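Long-range contacts in luciferase-like enzymeAMP-CoA-ligase (Zophobas atratus, PDB 4W8O), which probably activates carboxylic acids with ATP, as a luciferase-related member of the AMP-forming acyl-CoA ligase family: residues Ser325-Leu330 with Asp382-Gly387; Asp178-Phe183 with His197-Phe202. All blocks are in the same frame, centred on the assembly; numbering follows the deposited sequence.

How the interactions relate
Followed from the N terminus, the chain makes the two contacts in series, neither nesting in nor crossing the other. Interaction 2 comes first and closes a short hairpin, with 13 residues between its segments; that loop carries a Ser-, Thr- and Gly-rich sequence of the kind that binds ATP phosphates in relatives, and probably here. Interaction 1 then brackets 51 residues, from the start of strand 328-332 to the loop following strand 367-380. Segment 382-387 runs into strand 387-388, which borders 194-198 in one sheet, so interaction 1 ties that sheet to the one holding 317-324 and 328-332. His197 makes the junction: its NE2 lies 2.8 Å from Ser325 O, probably a hydrogen bond.

Interaction 1: Ser325-Leu330 with Asp382-Gly387; sequences SEIGLL and DAMMTG
Of the two flat groups of Glu326, it is the peptide carbonyl and not the carboxylate that meets Met385. Met385 N approaches Glu326 O at 2.9 Å, almost in line with the C=O bond (161° at the oxygen), while the carboxylate is carried away from 382-387 by a bend at chi2 and its OE1 bonds to a bound polyether, probably from the crystallisation liquor. Beside this anchor the two side chains run alongside each other in the same direction. The sulfur SD of Met385 rests 3.7 Å from CG of Glu326; the methionine reaches it because Met385 CG sits between the backbone N and carbonyl carbon of Met385 (chi1 64°) and the chain beyond is extended. One residue further on, Ile327 bears on two neighbours: its CD1 meets CG of Met384 at 4.0 Å, the side chains slanting across each other, and Ala383 CB lies 3.4 Å from Ile327 O. The backbones add a CA-H...O contact, Ile327 CA to Ala383 O at 3.5 Å. Leu403 of strand 403-411 packs on Glu326, Met384 and Met385. Ile327 and Gly328 both face Met324, a classic beta bulge where strand 317-324 turns back into 328-332. Gly323 to Glu326 line the polyether pocket; with Tyr322 they match the Tyr-Gly-x-Ser/Thr-Glu motif of adenylate-forming enzymes, which borders the nucleotide site in relatives.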
ATOM      1  N   SER A 325       7.531   0.584   3.739  1.00 29.94           N
ATOM      2  CA  SER A 325       6.558   1.647   3.956  1.00 29.83           C
ATOM      3  C   SER A 325       7.163   3.007   3.736  1.00 29.29           C
ATOM      4  O   SER A 325       6.477   3.930   3.302  1.00 28.80           O
ATOM      5  CB  SER A 325       5.996   1.563   5.370  1.00 30.16           C
ATOM      6  OG  SER A 325       5.439   0.281   5.567  1.00 30.15           O
ATOM      7  N   GLU A 326       8.458   3.115   4.017  1.00 29.29           N
ATOM      8  CA  GLU A 326       9.167   4.389   3.958  1.00 29.51           C
ATOM      9  C   GLU A 326       9.354   4.952   2.546  1.00 28.86           C
ATOM     10  O   GLU A 326       9.705   6.126   2.403  1.00 29.17           O
ATOM     11  CB  GLU A 326      10.550   4.258   4.609  1.00 30.09           C
ATOM     12  CG  GLU A 326      10.540   4.144   6.121  1.00 30.63           C
ATOM     13  CD  GLU A 326      10.274   2.743   6.639  1.00 30.26           C
ATOM     14  OE1 GLU A 326       9.983   1.816   5.850  1.00 29.28           O
ATOM     15  OE2 GLU A 326      10.354   2.578   7.862  1.00 30.78           O
ATOM     16  N   ILE A 327       9.149   4.130   1.520  1.00 28.40           N
ATOM     17  CA  ILE A 327       9.496   4.520   0.136  1.00 29.05           C
ATOM     18  C   ILE A 327       8.767   3.752  -0.976  1.00 28.96           C
ATOM     19  O   ILE A 327       8.897   4.107  -2.141  1.00 29.20           O
ATOM     20  CB  ILE A 327      11.019   4.388  -0.087  1.00 29.44           C
ATOM     21  CG1 ILE A 327      11.480   5.172  -1.323  1.00 30.00           C
ATOM     22  CG2 ILE A 327      11.419   2.918  -0.162  1.00 29.54           C
ATOM     23  CD1 ILE A 327      12.969   5.447  -1.339  1.00 30.75           C
ATOM     24  N   GLY A 328       7.989   2.729  -0.629  1.00 28.90           N
ATOM     25  CA  GLY A 328       7.297   1.926  -1.625  1.00 29.22           C
ATOM     26  C   GLY A 328       8.231   0.906  -2.262  1.00 30.60           C
ATOM     27  O   GLY A 328       9.153   0.401  -1.618  1.00 30.46           O
ATOM     28  N   LEU A 329       7.987   0.616  -3.533  1.00 31.87           N
ATOM     29  CA  LEU A 329       8.686  -0.442  -4.253  1.00 33.44           C
ATOM     30  C   LEU A 329      10.105  -0.015  -4.643  1.00 33.91           C
ATOM     31  O   LEU A 329      10.296   1.040  -5.238  1.00 33.60           O
ATOM     32  CB  LEU A 329       7.874  -0.821  -5.495  1.00 34.70           C
ATOM     33  CG  LEU A 329       8.162  -2.138  -6.207  1.00 35.74           C
ATOM     34  CD1 LEU A 329       8.251  -3.309  -5.247  1.00 35.32           C
ATOM     35  CD2 LEU A 329       7.066  -2.380  -7.236  1.00 36.59           C
ATOM     36  N   LEU A 330      11.086  -0.844  -4.291  1.00 34.29           N
ATOM     37  CA  LEU A 330      12.505  -0.526  -4.466  1.00 35.52           C
ATOM     38  C   LEU A 330      13.175  -1.345  -5.558  1.00 36.16           C
ATOM     39  O   LEU A 330      14.024  -0.835  -6.295  1.00 36.61           O
ATOM     40  CB  LEU A 330      13.254  -0.743  -3.151  1.00 35.99           C
ATOM     41  CG  LEU A 330      12.993   0.313  -2.083  1.00 36.35           C
ATOM     42  CD1 LEU A 330      13.768  -0.037  -0.820  1.00 37.05           C
ATOM     43  CD2 LEU A 330      13.355   1.705  -2.602  1.00 37.43           C
ATOM     44  N   ASP A 382      12.088  10.309  -5.012  1.00 32.87           N
ATOM     45  CA  ASP A 382      11.045  11.264  -4.669  1.00 33.09           C
ATOM     46  C   ASP A 382       9.860  10.608  -3.961  1.00 31.56           C
ATOM     47  O   ASP A 382       8.947  11.312  -3.548  1.00 30.91           O
ATOM     48  CB  ASP A 382      10.537  11.979  -5.927  1.00 34.59           C
ATOM     49  CG  ASP A 382      11.544  12.949  -6.506  1.00 36.26           C
ATOM     50  OD1 ASP A 382      12.597  13.220  -5.871  1.00 37.36           O
ATOM     51  OD2 ASP A 382      11.261  13.453  -7.609  1.00 38.19           O
ATOM     52  N   ALA A 383       9.880   9.275  -3.826  1.00 30.69           N
ATOM     53  CA  ALA A 383       8.842   8.519  -3.112  1.00 29.99           C
ATOM     54  C   ALA A 383       9.155   8.364  -1.626  1.00 29.88           C
ATOM     55  O   ALA A 383       8.406   7.731  -0.895  1.00 29.08           O
ATOM     56  CB  ALA A 383       8.675   7.140  -3.737  1.00 29.79           C
ATOM     57  N   MET A 384      10.263   8.937  -1.192  1.00 30.97           N
ATOM     58  CA  MET A 384      10.731   8.809   0.179  1.00 31.81           C
ATOM     59  C   MET A 384       9.828   9.576   1.147  1.00 30.55           C
ATOM     60  O   MET A 384       9.348  10.670   0.831  1.00 29.07           O
ATOM     61  CB  MET A 384      12.145   9.386   0.266  1.00 34.51           C
ATOM     62  CG  MET A 384      13.109   8.614   1.141  1.00 36.88           C
ATOM     63  SD  MET A 384      14.802   8.799   0.522  1.00 39.96           S
ATOM     64  CE  MET A 384      14.914  10.581   0.316  1.00 40.18           C
ATOM     65  N   MET A 385       9.621   8.999   2.327  1.00 29.62           N
ATOM     66  CA  MET A 385       8.929   9.680   3.429  1.00 29.51           C
ATOM     67  C   MET A 385       9.577  11.021   3.746  1.00 29.73           C
ATOM     68  O   MET A 385      10.796  11.179   3.603  1.00 29.50           O
ATOM     69  CB  MET A 385       8.933   8.817   4.691  1.00 29.72           C
ATOM     70  CG  MET A 385      10.305   8.541   5.290  1.00 31.16           C
ATOM     71  SD  MET A 385      10.203   7.768   6.920  1.00 33.11           S
ATOM     72  CE  MET A 385      11.945   7.676   7.324  1.00 33.65           C
ATOM     73  N   THR A 386       8.752  11.969   4.187  1.00 29.07           N
ATOM     74  CA  THR A 386       9.233  13.288   4.571  1.00 30.20           C
ATOM     75  C   THR A 386       9.817  13.310   5.981  1.00 30.40           C
ATOM     76  O   THR A 386      10.598  14.191   6.292  1.00 31.22           O
ATOM     77  CB  THR A 386       8.121  14.357   4.484  1.00 30.34           C
ATOM     78  OG1 THR A 386       6.984  13.932   5.243  1.00 29.76           O
ATOM     79  CG2 THR A 386       7.715  14.569   3.062  1.00 30.40           C
ATOM     80  N   GLY A 387       9.443  12.354   6.825  1.00 29.45           N
ATOM     81  CA  GLY A 387       9.899  12.339   8.216  1.00 30.39           C
ATOM     82  C   GLY A 387       8.894  11.639   9.103  1.00 30.06           C
ATOM     83  O   GLY A 387       7.985  10.979   8.596  1.00 28.99           O
TER

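Interaction 2: Asp178-Phe183 with His197-Phe202; sequences DTAVMF and HSHRSF
His197 O takes two backbone donors from strand 179-184: Ala180 and Val181 both face His197, a classic beta bulge, and the one oxygen satisfies both N-H groups. Ala180 N reaches it at 2.8 Å in the carbonyl plane, and Val181 N at 3.2 Å, tilted 25° from that plane. The return bond, His197 N to Val181 O at 2.8 Å, is nearly straight at the carbonyl (177°). Where strand gives way to helix, His199 N donates to Asp178 O over a longer 3.3 Å. Ser198 N-caps the helix: Ser201 N bonds to Ser198 OG at 2.9 Å, and the weak reverse bond from Ser198 N to Ser201 OG completes a capping box. Ser201 OG also pairs with His197 ND1, and NE2 is taken up by the probable bond to Ser325, so both imidazole nitrogens have a partner. His199 ND1 accepts from Phe20 N, and Ala180 CB makes a CH-pi contact over one face of the His199 ring, 3.6 Å from the centroid and offset toward the rim. An alanine in place of His199 would probably leave Phe20 N without this acceptor and open a gap beside Ala180 CB. Phe202, its CG swung opposite the backbone N (chi1 -169°), offers one ring face to Val181 CG2 in a CH-pi contact, while its CE1 meets the edge of the Phe183 ring, the side chains crossing at about a right angle. Met231 of helix 228-239 packs on Val181, Phe183 and Phe202, Phe20 of helix 20-30 lies against Ala180 and Val181, and strand 96-99 pairs with 179-184 on the side away from 194-198.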
ATOM      1  N   ASP A 178       2.663  18.874   2.392  1.00 31.57           N
ATOM      2  CA  ASP A 178       2.081  18.458   3.659  1.00 31.28           C
ATOM      3  C   ASP A 178       1.832  16.953   3.623  1.00 29.16           C
ATOM      4  O   ASP A 178       1.749  16.343   2.560  1.00 28.52           O
ATOM      5  CB  ASP A 178       0.747  19.162   3.940  1.00 32.33           C
ATOM      6  CG  ASP A 178       0.913  20.621   4.350  1.00 35.12           C
ATOM      7  OD1 ASP A 178       2.059  21.077   4.596  1.00 37.05           O
ATOM      8  OD2 ASP A 178      -0.125  21.326   4.424  1.00 36.18           O
ATOM      9  N   THR A 179       1.681  16.380   4.806  1.00 28.04           N
ATOM     10  CA  THR A 179       1.403  14.966   4.958  1.00 26.93           C
ATOM     11  C   THR A 179       0.009  14.617   4.429  1.00 26.92           C
ATOM     12  O   THR A 179      -0.974  15.301   4.737  1.00 27.85           O
ATOM     13  CB  THR A 179       1.542  14.566   6.436  1.00 26.69           C
ATOM     14  OG1 THR A 179       2.862  14.902   6.877  1.00 26.27           O
ATOM     15  CG2 THR A 179       1.290  13.072   6.637  1.00 26.03           C
ATOM     16  N   ALA A 180      -0.052  13.574   3.604  1.00 26.28           N
ATOM     17  CA  ALA A 180      -1.303  13.048   3.072  1.00 26.35           C
ATOM     18  C   ALA A 180      -1.677  11.705   3.698  1.00 26.41           C
ATOM     19  O   ALA A 180      -2.835  11.485   4.043  1.00 26.60           O
ATOM     20  CB  ALA A 180      -1.198  12.899   1.561  1.00 26.50           C
ATOM     21  N   VAL A 181      -0.691  10.820   3.840  1.00 27.03           N
ATOM     22  CA  VAL A 181      -0.888   9.452   4.327  1.00 27.95           C
ATOM     23  C   VAL A 181       0.214   9.116   5.337  1.00 28.53           C
ATOM     24  O   VAL A 181       1.374   9.525   5.148  1.00 28.65           O
ATOM     25  CB  VAL A 181      -0.800   8.422   3.172  1.00 28.38           C
ATOM     26  CG1 VAL A 181      -1.109   7.020   3.664  1.00 28.82           C
ATOM     27  CG2 VAL A 181      -1.734   8.780   2.030  1.00 29.05           C
ATOM     28  N   MET A 182      -0.138   8.357   6.381  1.00 28.63           N
ATOM     29  CA  MET A 182       0.839   7.880   7.365  1.00 29.13           C
ATOM     30  C   MET A 182       0.854   6.351   7.477  1.00 28.88           C
ATOM     31  O   MET A 182      -0.155   5.697   7.235  1.00 28.80           O
ATOM     32  CB  MET A 182       0.597   8.507   8.745  1.00 30.21           C
ATOM     33  CG  MET A 182       0.865  10.004   8.801  1.00 30.90           C
ATOM     34  SD  MET A 182       0.746  10.763  10.434  1.00 33.18           S
ATOM     35  CE  MET A 182      -1.009  10.635  10.724  1.00 33.76           C
ATOM     36  N   PHE A 183       2.029   5.808   7.798  1.00 28.62           N
ATOM     37  CA  PHE A 183       2.213   4.394   8.130  1.00 29.41           C
ATOM     38  C   PHE A 183       3.058   4.334   9.404  1.00 30.19           C
ATOM     39  O   PHE A 183       3.429   5.371   9.966  1.00 30.62           O
ATOM     40  CB  PHE A 183       2.886   3.630   6.981  1.00 29.34           C
ATOM     41  CG  PHE A 183       2.081   3.620   5.710  1.00 28.85           C
ATOM     42  CD1 PHE A 183       1.081   2.690   5.515  1.00 28.99           C
ATOM     43  CD2 PHE A 183       2.320   4.559   4.711  1.00 28.23           C
ATOM     44  CE1 PHE A 183       0.323   2.683   4.349  1.00 28.72           C
ATOM     45  CE2 PHE A 183       1.564   4.566   3.552  1.00 28.09           C
ATOM     46  CZ  PHE A 183       0.565   3.622   3.368  1.00 28.22           C
ATOM     47  N   HIS A 197       4.056  10.331   4.684  1.00 25.99           N
ATOM     48  CA  HIS A 197       4.184  10.621   3.260  1.00 25.75           C
ATOM     49  C   HIS A 197       3.392  11.865   2.906  1.00 26.31           C
ATOM     50  O   HIS A 197       2.254  12.048   3.362  1.00 25.76           O
ATOM     51  CB  HIS A 197       3.734   9.444   2.401  1.00 25.31           C
ATOM     52  CG  HIS A 197       4.753   8.358   2.322  1.00 25.37           C
ATOM     53  ND1 HIS A 197       5.922   8.493   1.607  1.00 25.59           N
ATOM     54  CD2 HIS A 197       4.806   7.140   2.908  1.00 25.25           C
ATOM     55  CE1 HIS A 197       6.643   7.396   1.739  1.00 25.92           C
ATOM     56  NE2 HIS A 197       5.990   6.560   2.525  1.00 25.57           N
ATOM     57  N   SER A 198       4.005  12.714   2.083  1.00 26.65           N
ATOM     58  CA  SER A 198       3.350  13.894   1.565  1.00 26.63           C
ATOM     59  C   SER A 198       2.462  13.490   0.406  1.00 26.17           C
ATOM     60  O   SER A 198       2.495  12.353  -0.049  1.00 25.14           O
ATOM     61  CB  SER A 198       4.384  14.922   1.097  1.00 27.51           C
ATOM     62  OG  SER A 198       5.160  14.418   0.029  1.00 27.70           O
ATOM     63  N   HIS A 199       1.669  14.432  -0.076  1.00 26.46           N
ATOM     64  CA  HIS A 199       0.882  14.192  -1.269  1.00 27.06           C
ATOM     65  C   HIS A 199       1.838  13.791  -2.386  1.00 27.45           C
ATOM     66  O   HIS A 199       1.620  12.804  -3.078  1.00 27.27           O
ATOM     67  CB  HIS A 199       0.071  15.432  -1.659  1.00 27.43           C
ATOM     68  CG  HIS A 199      -0.825  15.919  -0.567  1.00 27.13           C
ATOM     69  ND1 HIS A 199      -2.067  15.381  -0.326  1.00 26.95           N
ATOM     70  CD2 HIS A 199      -0.635  16.859   0.386  1.00 27.33           C
ATOM     71  CE1 HIS A 199      -2.616  15.979   0.710  1.00 27.16           C
ATOM     72  NE2 HIS A 199      -1.768  16.884   1.160  1.00 27.72           N
ATOM     73  N   ARG A 200       2.933  14.524  -2.507  1.00 28.56           N
ATOM     74  CA  ARG A 200       3.904  14.264  -3.560  1.00 30.11           C
ATOM     75  C   ARG A 200       4.566  12.900  -3.402  1.00 29.05           C
ATOM     76  O   ARG A 200       4.579  12.106  -4.349  1.00 28.59           O
ATOM     77  CB  ARG A 200       4.945  15.377  -3.610  1.00 32.63           C
ATOM     78  CG  ARG A 200       4.368  16.655  -4.204  1.00 35.68           C
ATOM     79  CD  ARG A 200       5.376  17.791  -4.336  1.00 39.10           C
ATOM     80  NE  ARG A 200       6.589  17.399  -5.040  1.00 42.08           N
ATOM     81  CZ  ARG A 200       7.831  17.576  -4.587  1.00 46.26           C
ATOM     82  NH1 ARG A 200       8.072  18.166  -3.411  1.00 46.93           N
ATOM     83  NH2 ARG A 200       8.855  17.170  -5.329  1.00 48.72           N
ATOM     84  N   SER A 201       5.090  12.620  -2.208  1.00 27.89           N
ATOM     85  CA  SER A 201       5.812  11.373  -1.991  1.00 27.66           C
ATOM     86  C   SER A 201       4.911  10.152  -2.160  1.00 27.45           C
ATOM     87  O   SER A 201       5.309   9.183  -2.800  1.00 27.55           O
ATOM     88  CB  SER A 201       6.555  11.364  -0.650  1.00 27.25           C
ATOM     89  OG  SER A 201       5.723  11.083   0.455  1.00 26.84           O
ATOM     90  N   PHE A 202       3.690  10.196  -1.632  1.00 27.18           N
ATOM     91  CA  PHE A 202       2.804   9.049  -1.787  1.00 26.92           C
ATOM     92  C   PHE A 202       2.407   8.847  -3.244  1.00 27.66           C
ATOM     93  O   PHE A 202       2.374   7.716  -3.734  1.00 27.42           O
ATOM     94  CB  PHE A 202       1.542   9.129  -0.924  1.00 26.40           C
ATOM     95  CG  PHE A 202       0.784   7.829  -0.899  1.00 26.48           C
ATOM     96  CD1 PHE A 202       1.279   6.746  -0.190  1.00 26.66           C
ATOM     97  CD2 PHE A 202      -0.372   7.662  -1.637  1.00 26.98           C
ATOM     98  CE1 PHE A 202       0.617   5.527  -0.184  1.00 26.53           C
ATOM     99  CE2 PHE A 202      -1.038   6.454  -1.637  1.00 27.17           C
ATOM    100  CZ  PHE A 202      -0.541   5.380  -0.916  1.00 26.85           C
TER